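Local coordinates for cysteine-rich repeat secretory protein 2 (Arabidopsis thaliana, PDB 6GRE) that regulates cell-to-cell trafficking at plasmodesmata, restricting their permeability through callose deposition during salicylic acid-triggered immune responses, and is required for systemic acquired resistance, at residues Y61-D69 and V165-S173; K118-M129 and D191-L202. All blocks are in the same frame, centred on the assembly; numbering follows the deposited sequence.

Contact 1 of 2, residues Y61-D69 and V165-S173; sequences YGIYQCRGD and VAQCSGDLS. With NA (sodium ion), chain K.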
loop_
_atom_site.group_PDB
_atom_site.type_symbol
_atom_site.label_atom_id
_atom_site.label_comp_id
_atom_site.label_asym_id
_atom_site.label_seq_id
_atom_site.Cartn_x
_atom_site.Cartn_y
_atom_site.Cartn_z
ATOM N N TYR A 61 5.034 -15.630 -3.219
ATOM C CA TYR A 61 5.171 -14.897 -1.982
ATOM C C TYR A 61 4.229 -13.700 -2.055
ATOM O O TYR A 61 4.192 -13.014 -3.057
ATOM C CB TYR A 61 6.603 -14.393 -1.802
ATOM C CG TYR A 61 7.655 -15.478 -1.839
ATOM C CD1 TYR A 61 8.152 -15.932 -3.049
ATOM C CD2 TYR A 61 8.150 -16.034 -0.674
ATOM C CE1 TYR A 61 9.115 -16.927 -3.100
ATOM C CE2 TYR A 61 9.118 -17.030 -0.707
ATOM C CZ TYR A 61 9.598 -17.473 -1.928
ATOM O OH TYR A 61 10.540 -18.471 -1.961
ATOM N N GLY A 62 3.531 -13.441 -0.956
ATOM C CA GLY A 62 2.637 -12.300 -1.001
ATOM C C GLY A 62 2.303 -11.751 0.358
ATOM O O GLY A 62 2.508 -12.379 1.409
ATOM N N ILE A 63 1.733 -10.541 0.308
ATOM C CA ILE A 63 1.138 -9.917 1.469
ATOM C C ILE A 63 -0.197 -9.286 1.079
ATOM O O ILE A 63 -0.427 -8.955 -0.097
ATOM C CB ILE A 63 2.062 -8.836 2.077
ATOM C CG1 ILE A 63 2.214 -7.630 1.139
ATOM C CG2 ILE A 63 3.410 -9.411 2.471
ATOM C CD1 ILE A 63 2.850 -6.405 1.770
ATOM N N TYR A 64 -1.032 -9.057 2.088
ATOM C CA TYR A 64 -2.022 -7.989 1.978
ATOM C C TYR A 64 -1.877 -7.076 3.187
ATOM O O TYR A 64 -1.319 -7.451 4.215
ATOM C CB TYR A 64 -3.453 -8.514 1.939
ATOM C CG TYR A 64 -3.908 -9.070 3.256
ATOM C CD1 TYR A 64 -3.630 -10.389 3.588
ATOM C CD2 TYR A 64 -4.601 -8.302 4.180
ATOM C CE1 TYR A 64 -4.009 -10.920 4.807
ATOM C CE2 TYR A 64 -4.989 -8.822 5.403
ATOM C CZ TYR A 64 -4.687 -10.139 5.725
ATOM O OH TYR A 64 -5.074 -10.682 6.918
ATOM N N GLN A 65 -2.375 -5.849 3.047
ATOM C CA GLN A 65 -2.393 -4.938 4.150
ATOM C C GLN A 65 -3.559 -3.972 4.013
ATOM O O GLN A 65 -3.716 -3.313 3.005
ATOM C CB GLN A 65 -1.127 -4.106 4.207
ATOM C CG GLN A 65 -1.079 -3.227 5.450
ATOM C CD GLN A 65 0.303 -2.664 5.626
ATOM O OE1 GLN A 65 0.546 -1.796 6.472
ATOM N NE2 GLN A 65 1.231 -3.186 4.847
ATOM N N CYS A 66 -4.368 -3.944 5.070
ATOM C CA CYS A 66 -5.477 -2.998 5.186
ATOM C C CYS A 66 -5.019 -1.782 5.990
ATOM O O CYS A 66 -4.142 -1.889 6.837
ATOM C CB CYS A 66 -6.663 -3.657 5.879
ATOM S SG CYS A 66 -7.422 -4.922 4.822
ATOM N N ARG A 67 -5.692 -0.656 5.743
ATOM C CA ARG A 67 -5.548 0.534 6.564
ATOM C C ARG A 67 -5.652 0.109 8.037
ATOM O O ARG A 67 -6.485 -0.741 8.394
ATOM C CB ARG A 67 -6.630 1.533 6.141
ATOM C CG ARG A 67 -6.168 2.951 5.857
ATOM C CD ARG A 67 -7.380 3.816 5.554
ATOM N NE ARG A 67 -8.277 3.849 6.704
ATOM C CZ ARG A 67 -9.569 4.153 6.669
ATOM N NH1 ARG A 67 -10.181 4.369 5.516
ATOM N NH2 ARG A 67 -10.243 4.222 7.804
ATOM N N GLY A 68 -4.830 0.713 8.900
ATOM C CA GLY A 68 -4.533 0.254 10.256
ATOM C C GLY A 68 -5.687 0.364 11.247
ATOM O O GLY A 68 -5.629 -0.246 12.330
ATOM N N ASP A 69 -6.762 1.047 10.855
ATOM C CA ASP A 69 -7.917 1.228 11.725
ATOM C C ASP A 69 -9.164 0.540 11.150
ATOM O O ASP A 69 -10.263 0.716 11.681
ATOM C CB ASP A 69 -8.160 2.721 11.935
ATOM C CG ASP A 69 -8.344 3.508 10.647
ATOM O OD1 ASP A 69 -8.120 2.944 9.549
ATOM O OD2 ASP A 69 -8.672 4.706 10.743
ATOM N N VAL A 165 -2.946 10.766 6.292
ATOM C CA VAL A 165 -2.753 9.356 6.545
ATOM C C VAL A 165 -1.395 8.967 5.977
ATOM O O VAL A 165 -1.038 9.334 4.846
ATOM C CB VAL A 165 -3.859 8.494 5.914
ATOM C CG1 VAL A 165 -3.663 6.996 6.148
ATOM C CG2 VAL A 165 -5.237 8.923 6.372
ATOM N N ALA A 166 -0.681 8.136 6.712
ATOM C CA ALA A 166 0.591 7.551 6.175
ATOM C C ALA A 166 0.647 6.099 6.579
ATOM O O ALA A 166 0.215 5.728 7.672
ATOM C CB ALA A 166 1.800 8.261 6.667
ATOM N N GLN A 167 1.131 5.235 5.706
ATOM C CA GLN A 167 1.205 3.801 6.056
ATOM C C GLN A 167 2.434 3.203 5.379
ATOM O O GLN A 167 2.735 3.524 4.202
ATOM C CB GLN A 167 -0.028 2.979 5.642
ATOM C CG GLN A 167 -0.060 1.559 6.259
ATOM C CD GLN A 167 -1.385 0.793 6.405
ATOM O OE1 GLN A 167 -1.689 0.031 7.385
ATOM N NE2 GLN A 167 -2.174 0.888 5.365
ATOM N N CYS A 168 3.146 2.368 6.121
ATOM C CA CYS A 168 4.215 1.531 5.614
ATOM C C CYS A 168 3.735 0.113 5.390
ATOM O O CYS A 168 2.953 -0.402 6.173
ATOM C CB CYS A 168 5.298 1.365 6.654
ATOM S SG CYS A 168 6.145 2.925 6.874
ATOM N N SER A 169 4.242 -0.535 4.343
ATOM C CA SER A 169 4.060 -1.947 4.171
ATOM C C SER A 169 4.483 -2.650 5.473
ATOM O O SER A 169 5.528 -2.355 6.024
ATOM C CB SER A 169 4.859 -2.371 2.986
ATOM O OG SER A 169 4.563 -3.700 2.586
ATOM N N GLY A 170 3.681 -3.634 5.879
ATOM C CA GLY A 170 3.779 -4.266 7.204
ATOM C C GLY A 170 5.048 -5.061 7.386
ATOM O O GLY A 170 5.356 -5.419 8.521
ATOM N N ASP A 171 5.781 -5.342 6.298
ATOM C CA ASP A 171 7.003 -6.130 6.370
ATOM C C ASP A 171 8.226 -5.283 6.721
ATOM O O ASP A 171 9.287 -5.850 7.012
ATOM C CB ASP A 171 7.278 -6.839 5.050
ATOM C CG ASP A 171 7.479 -5.861 3.922
ATOM O OD1 ASP A 171 6.488 -5.114 3.632
ATOM O OD2 ASP A 171 8.603 -5.771 3.401
ATOM N N LEU A 172 8.112 -3.946 6.686
ATOM C CA LEU A 172 9.237 -3.073 6.970
ATOM C C LEU A 172 9.482 -3.038 8.480
ATOM O O LEU A 172 8.540 -3.044 9.255
ATOM C CB LEU A 172 8.988 -1.637 6.503
ATOM C CG LEU A 172 8.876 -1.411 4.992
ATOM C CD1 LEU A 172 8.931 0.077 4.686
ATOM C CD2 LEU A 172 9.957 -2.150 4.254
ATOM N N SER A 173 10.762 -2.910 8.832
ATOM C CA SER A 173 11.132 -2.677 10.227
ATOM C C SER A 173 10.720 -1.265 10.640
ATOM O O SER A 173 10.399 -0.415 9.816
ATOM C CB SER A 173 12.597 -2.846 10.439
ATOM O OG SER A 173 13.309 -1.791 9.820
HETATM NA NA NA K . -7.827 6.221 9.705
#
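Gln65 and Gln167 reach toward each other from opposite directions, one from each of the tandem DUF26 (Gnk2-homologous) domains, and their amide planes meet 70° apart. Both chains run extended, with CG trans to the backbone N (chi1 -175° in Gln65), which carries each amide across the gap between strands whose axes stay 9.5 Å apart. The Gln65 amide ends against the backbone of 168-170, Gln65 CD lying 3.5 Å from Gly170 N; the Gln167 amide reaches the end of strand 61-66, where Gln167 CD lies 3.9 Å from Cys66 O. Beside this pair, Ile63 pushes its CD1 against the hydroxyl of Ser169, 3.3 Å from OG. That hydroxyl donates to Asp171 OD1 at 2.6 Å, nearly along the C-O axis, while Asp171 OD2 takes Lys204 and Gly114 N. At the far end Arg67 grips Asp69 side-on, NE and NH2 both landing on OD1; its NH1 goes to Asn102. Asp69 OD2 binds the sodium ion at 2.0 Å, and Tyr154 OH is a second ligand from the other domain. Strand 60-66 runs between 44-49 and 103-108 in the first sheet, while 162-168 lies between 154-159 and 205-211 in the second.

Contact 2 of 2, residues K118-M129 and D191-L202; sequences KTLILNKCGQPM and DCGMAQGGYVYL. With EDO (1,2-ethanediol), chain J; EDO (1,2-ethanediol), chain G.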
loop_
_atom_site.group_PDB
_atom_site.type_symbol
_atom_site.label_atom_id
_atom_site.label_comp_id
_atom_site.label_asym_id
_atom_site.label_seq_id
_atom_site.Cartn_x
_atom_site.Cartn_y
_atom_site.Cartn_z
ATOM N N LYS A 118 12.044 2.624 -1.679
ATOM C CA LYS A 118 11.542 3.982 -1.559
ATOM C C LYS A 118 11.241 4.571 -2.937
ATOM O O LYS A 118 11.021 5.778 -3.041
ATOM C CB LYS A 118 12.557 4.829 -0.784
ATOM C CG LYS A 118 12.756 4.356 0.645
ATOM C CD LYS A 118 13.589 5.273 1.479
ATOM C CE LYS A 118 15.014 5.361 0.991
ATOM N NZ LYS A 118 15.764 6.386 1.756
ATOM N N THR A 119 11.304 3.758 -3.991
ATOM C CA THR A 119 11.099 4.285 -5.346
ATOM C C THR A 119 9.670 4.821 -5.485
ATOM O O THR A 119 8.702 4.243 -4.981
ATOM C CB THR A 119 11.401 3.267 -6.450
ATOM O OG1 THR A 119 10.562 2.140 -6.359
ATOM C CG2 THR A 119 12.829 2.783 -6.418
ATOM N N LEU A 120 9.553 5.920 -6.245
ATOM C CA LEU A 120 8.269 6.511 -6.505
ATOM C C LEU A 120 7.439 5.658 -7.460
ATOM O O LEU A 120 7.944 5.183 -8.496
ATOM C CB LEU A 120 8.472 7.891 -7.119
ATOM C CG LEU A 120 7.158 8.572 -7.484
ATOM C CD1 LEU A 120 6.446 9.031 -6.218
ATOM C CD2 LEU A 120 7.400 9.736 -8.420
ATOM N N ILE A 121 6.167 5.440 -7.099
ATOM C CA ILE A 121 5.187 4.927 -8.000
ATOM C C ILE A 121 4.320 6.070 -8.517
ATOM O O ILE A 121 4.258 6.301 -9.722
ATOM C CB ILE A 121 4.365 3.796 -7.381
ATOM C CG1 ILE A 121 5.287 2.643 -6.985
ATOM C CG2 ILE A 121 3.255 3.370 -8.329
ATOM C CD1 ILE A 121 4.616 1.525 -6.258
ATOM N N LEU A 122 3.636 6.797 -7.634
ATOM C CA LEU A 122 2.617 7.744 -8.071
ATOM C C LEU A 122 2.535 8.893 -7.071
ATOM O O LEU A 122 2.424 8.684 -5.873
ATOM C CB LEU A 122 1.266 7.033 -8.126
ATOM C CG LEU A 122 0.039 7.929 -8.312
ATOM C CD1 LEU A 122 0.057 8.591 -9.674
ATOM C CD2 LEU A 122 -1.240 7.132 -8.179
ATOM N N ASN A 123 2.579 10.121 -7.562
ATOM C CA ASN A 123 2.395 11.324 -6.774
ATOM C C ASN A 123 1.440 12.232 -7.540
ATOM O O ASN A 123 1.725 12.614 -8.676
ATOM C CB ASN A 123 3.743 11.990 -6.510
ATOM C CG ASN A 123 3.742 13.349 -5.856
ATOM O OD1 ASN A 123 4.730 14.058 -5.994
ATOM N ND2 ASN A 123 2.686 13.727 -5.168
ATOM N N LYS A 124 0.309 12.576 -6.933
ATOM C CA LYS A 124 -0.593 13.552 -7.529
ATOM C C LYS A 124 -0.922 14.595 -6.474
ATOM O O LYS A 124 -1.096 14.267 -5.292
ATOM C CB LYS A 124 -1.893 12.920 -8.027
ATOM C CG LYS A 124 -2.828 13.883 -8.745
ATOM C CD LYS A 124 -3.856 13.255 -9.613
ATOM C CE LYS A 124 -4.536 14.321 -10.449
ATOM N NZ LYS A 124 -5.766 13.787 -11.078
ATOM N N CYS A 125 -0.924 15.864 -6.860
ATOM C CA CYS A 125 -1.305 16.986 -6.011
ATOM C C CYS A 125 -2.643 17.569 -6.448
ATOM O O CYS A 125 -2.970 17.598 -7.644
ATOM C CB CYS A 125 -0.308 18.121 -6.069
ATOM S SG CYS A 125 1.370 17.671 -5.554
ATOM N N GLY A 126 -3.395 18.092 -5.486
ATOM C CA GLY A 126 -4.617 18.850 -5.788
ATOM C C GLY A 126 -4.282 20.236 -6.298
ATOM O O GLY A 126 -3.117 20.609 -6.461
ATOM N N GLN A 127 -5.329 21.051 -6.522
ATOM C CA GLN A 127 -5.137 22.438 -6.978
ATOM C C GLN A 127 -4.721 23.309 -5.797
ATOM O O GLN A 127 -4.954 22.943 -4.637
ATOM C CB GLN A 127 -6.366 22.939 -7.741
ATOM C CG GLN A 127 -7.692 22.794 -7.015
ATOM C CD GLN A 127 -8.839 23.033 -7.970
ATOM O OE1 GLN A 127 -9.083 24.153 -8.406
ATOM N NE2 GLN A 127 -9.537 21.974 -8.328
ATOM N N PRO A 128 -4.065 24.481 -6.012
ATOM C CA PRO A 128 -3.547 25.292 -4.907
ATOM C C PRO A 128 -4.643 25.773 -3.947
ATOM O O PRO A 128 -5.744 26.043 -4.395
ATOM C CB PRO A 128 -2.934 26.547 -5.548
ATOM C CG PRO A 128 -2.712 26.166 -6.984
ATOM C CD PRO A 128 -3.682 25.054 -7.316
ATOM N N MET A 129 -4.297 25.889 -2.657
ATOM C CA MET A 129 -5.162 26.544 -1.651
ATOM C C MET A 129 -5.239 28.041 -1.981
ATOM O O MET A 129 -4.336 28.571 -2.648
ATOM C CB MET A 129 -4.637 26.335 -0.226
ATOM C CG MET A 129 -5.058 24.985 0.359
ATOM S SD MET A 129 -4.389 24.594 2.013
ATOM C CE MET A 129 -2.743 24.012 1.608
ATOM N N ASP A 191 5.995 19.107 -2.598
ATOM C CA ASP A 191 5.296 19.228 -3.864
ATOM C C ASP A 191 3.821 19.575 -3.723
ATOM O O ASP A 191 3.321 20.310 -4.593
ATOM C CB ASP A 191 5.498 17.996 -4.720
ATOM C CG ASP A 191 6.898 17.984 -5.323
ATOM O OD1 ASP A 191 7.479 19.062 -5.434
ATOM O OD2 ASP A 191 7.372 16.928 -5.597
ATOM N N CYS A 192 3.127 19.074 -2.689
ATOM C CA CYS A 192 1.672 19.247 -2.551
ATOM C C CYS A 192 1.303 20.084 -1.311
ATOM O O CYS A 192 0.130 20.234 -1.057
ATOM C CB CYS A 192 0.922 17.927 -2.413
ATOM S SG CYS A 192 1.240 16.715 -3.718
ATOM N N GLY A 193 2.271 20.629 -0.580
ATOM C CA GLY A 193 1.998 21.193 0.758
ATOM C C GLY A 193 1.118 22.434 0.716
ATOM O O GLY A 193 0.509 22.772 1.709
ATOM N N MET A 194 1.082 23.102 -0.440
ATOM C CA MET A 194 0.273 24.304 -0.630
ATOM C C MET A 194 -1.033 23.994 -1.377
ATOM O O MET A 194 -1.799 24.931 -1.648
ATOM C CB MET A 194 1.073 25.362 -1.399
ATOM C CG MET A 194 2.363 25.738 -0.698
ATOM S SD MET A 194 3.106 27.269 -1.323
ATOM C CE MET A 194 1.961 28.483 -0.671
ATOM N N ALA A 195 -1.300 22.708 -1.670
ATOM C CA ALA A 195 -2.416 22.249 -2.483
ATOM C C ALA A 195 -3.569 21.749 -1.595
ATOM O O ALA A 195 -3.413 21.481 -0.398
ATOM C CB ALA A 195 -1.968 21.138 -3.407
ATOM N N GLN A 196 -4.713 21.595 -2.233
ATOM C CA GLN A 196 -5.906 21.028 -1.651
ATOM C C GLN A 196 -5.801 19.506 -1.744
ATOM O O GLN A 196 -6.521 18.829 -2.499
ATOM C CB GLN A 196 -7.145 21.543 -2.367
ATOM C CG GLN A 196 -7.188 23.054 -2.324
ATOM C CD GLN A 196 -8.457 23.573 -2.938
ATOM O OE1 GLN A 196 -9.538 23.012 -2.732
ATOM N NE2 GLN A 196 -8.313 24.638 -3.711
ATOM N N GLY A 197 -4.885 18.978 -0.954
ATOM C CA GLY A 197 -4.712 17.558 -0.894
ATOM C C GLY A 197 -3.616 17.084 -1.826
ATOM O O GLY A 197 -3.108 17.809 -2.693
ATOM N N GLY A 198 -3.239 15.840 -1.604
ATOM C CA GLY A 198 -2.280 15.200 -2.481
ATOM C C GLY A 198 -1.860 13.876 -1.903
ATOM O O GLY A 198 -2.190 13.524 -0.763
ATOM N N TYR A 199 -1.141 13.095 -2.689
ATOM C CA TYR A 199 -0.733 11.782 -2.250
ATOM C C TYR A 199 0.594 11.405 -2.877
ATOM O O TYR A 199 0.890 11.779 -4.016
ATOM C CB TYR A 199 -1.767 10.689 -2.497
ATOM C CG TYR A 199 -2.424 10.640 -3.854
ATOM C CD1 TYR A 199 -1.794 10.075 -4.956
ATOM C CD2 TYR A 199 -3.717 11.104 -4.025
ATOM C CE1 TYR A 199 -2.441 9.953 -6.180
ATOM C CE2 TYR A 199 -4.368 11.016 -5.247
ATOM C CZ TYR A 199 -3.719 10.445 -6.323
ATOM O OH TYR A 199 -4.399 10.388 -7.524
ATOM N N VAL A 200 1.407 10.665 -2.129
ATOM C CA VAL A 200 2.654 10.118 -2.588
ATOM C C VAL A 200 2.645 8.638 -2.255
ATOM O O VAL A 200 2.626 8.267 -1.061
ATOM C CB VAL A 200 3.869 10.765 -1.905
ATOM C CG1 VAL A 200 5.164 10.073 -2.256
ATOM C CG2 VAL A 200 3.963 12.235 -2.216
ATOM N N TYR A 201 2.765 7.789 -3.258
ATOM C CA TYR A 201 2.858 6.353 -3.118
ATOM C C TYR A 201 4.262 5.960 -3.554
ATOM O O TYR A 201 4.599 6.125 -4.748
ATOM C CB TYR A 201 1.782 5.642 -3.960
ATOM C CG TYR A 201 0.390 5.803 -3.411
ATOM C CD1 TYR A 201 -0.088 4.962 -2.412
ATOM C CD2 TYR A 201 -0.420 6.841 -3.818
ATOM C CE1 TYR A 201 -1.336 5.134 -1.845
ATOM C CE2 TYR A 201 -1.678 7.041 -3.261
ATOM C CZ TYR A 201 -2.104 6.214 -2.237
ATOM O OH TYR A 201 -3.347 6.444 -1.724
ATOM N N LEU A 202 5.046 5.457 -2.600
ATOM C CA LEU A 202 6.329 4.827 -2.881
ATOM C C LEU A 202 6.122 3.327 -2.874
ATOM O O LEU A 202 5.094 2.799 -2.472
ATOM C CB LEU A 202 7.364 5.243 -1.846
ATOM C CG LEU A 202 7.534 6.743 -1.640
ATOM C CD1 LEU A 202 8.641 7.008 -0.618
ATOM C CD2 LEU A 202 7.794 7.494 -2.950
HETATM C C1 EDO J . -5.014 19.617 -9.384
HETATM O O1 EDO J . -4.957 18.202 -9.543
HETATM C C2 EDO J . -3.761 20.326 -9.833
HETATM O O2 EDO J . -3.928 21.744 -9.983
HETATM C C1 EDO G . -7.453 11.488 -8.745
HETATM O O1 EDO G . -6.969 11.503 -7.394
HETATM C C2 EDO G . -7.853 12.896 -9.164
HETATM O O2 EDO G . -9.124 13.247 -8.607
HETATM O O HOH W 1 6.958 13.994 -7.308
HETATM O O HOH W 2 -1.339 27.654 -2.412
#
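This is the edge of the second DUF26 sheet, an antiparallel pairing of strands 120-125 and 198-202, with the Cys125-Cys192 disulfide tying the first strand to the end of helix 174-192. A classic beta bulge opens it: Ile121 N and Leu122 N both donate to Tyr201 O, at 2.9 and 3.1 Å. Tyr199 O is likewise gripped twice, by Lys124 N in its carbonyl plane and by Asn123 ND2 (2.9 Å) from 42° above it. The same amide nitrogen lies beside Val200 CG2, while a water donates to Asn123 OD1. On the other face the Tyr199 ring lies side by side with Lys124, Lys124 CB being 3.5 Å from Tyr199 CZ, and Leu122 CD2 is 3.7 Å from Tyr199 CE1. Past the disulfide the backbones stay bonded, from Gly126 N to Gly197 O as far as Met129 N to Met194 O (2.9 Å), at the type I turn 192-195. Gln196 NE2 bonds Pro128 O at 3.0 Å, with the oxygen in its amide plane. Helix 174-192 packs against the face carrying Asn123 and Val200 through Arg187, helix 134-149 receives Met129, and strand 205-211 continues the sheet beyond 198-202.

Contact 1 joins the two DUF26 domains, whereas contact 2 closes the outer edge of the second one. Their centres lie 20 Å apart and their nearest atoms about 7 Å, without touching. Both reach the same five-stranded sheet: strand 205-211 runs between 162-168 and 198-202. Its Arg208 bridges them, packing with Arg67 of contact 1 and bonding Tyr201 OH of contact 2. Along the chain, residues 165-173 lead straight into helix 174-192, near whose end Cys192 supplies one half of the disulfide of contact 2. The sodium ion belongs to contact 1 and stays about 12 Å from the Tyr201 side chain; Asp171 borders an N-acetylglucosamine, and Ile121 a bound 2-(2-ethoxyethoxy)ethanol.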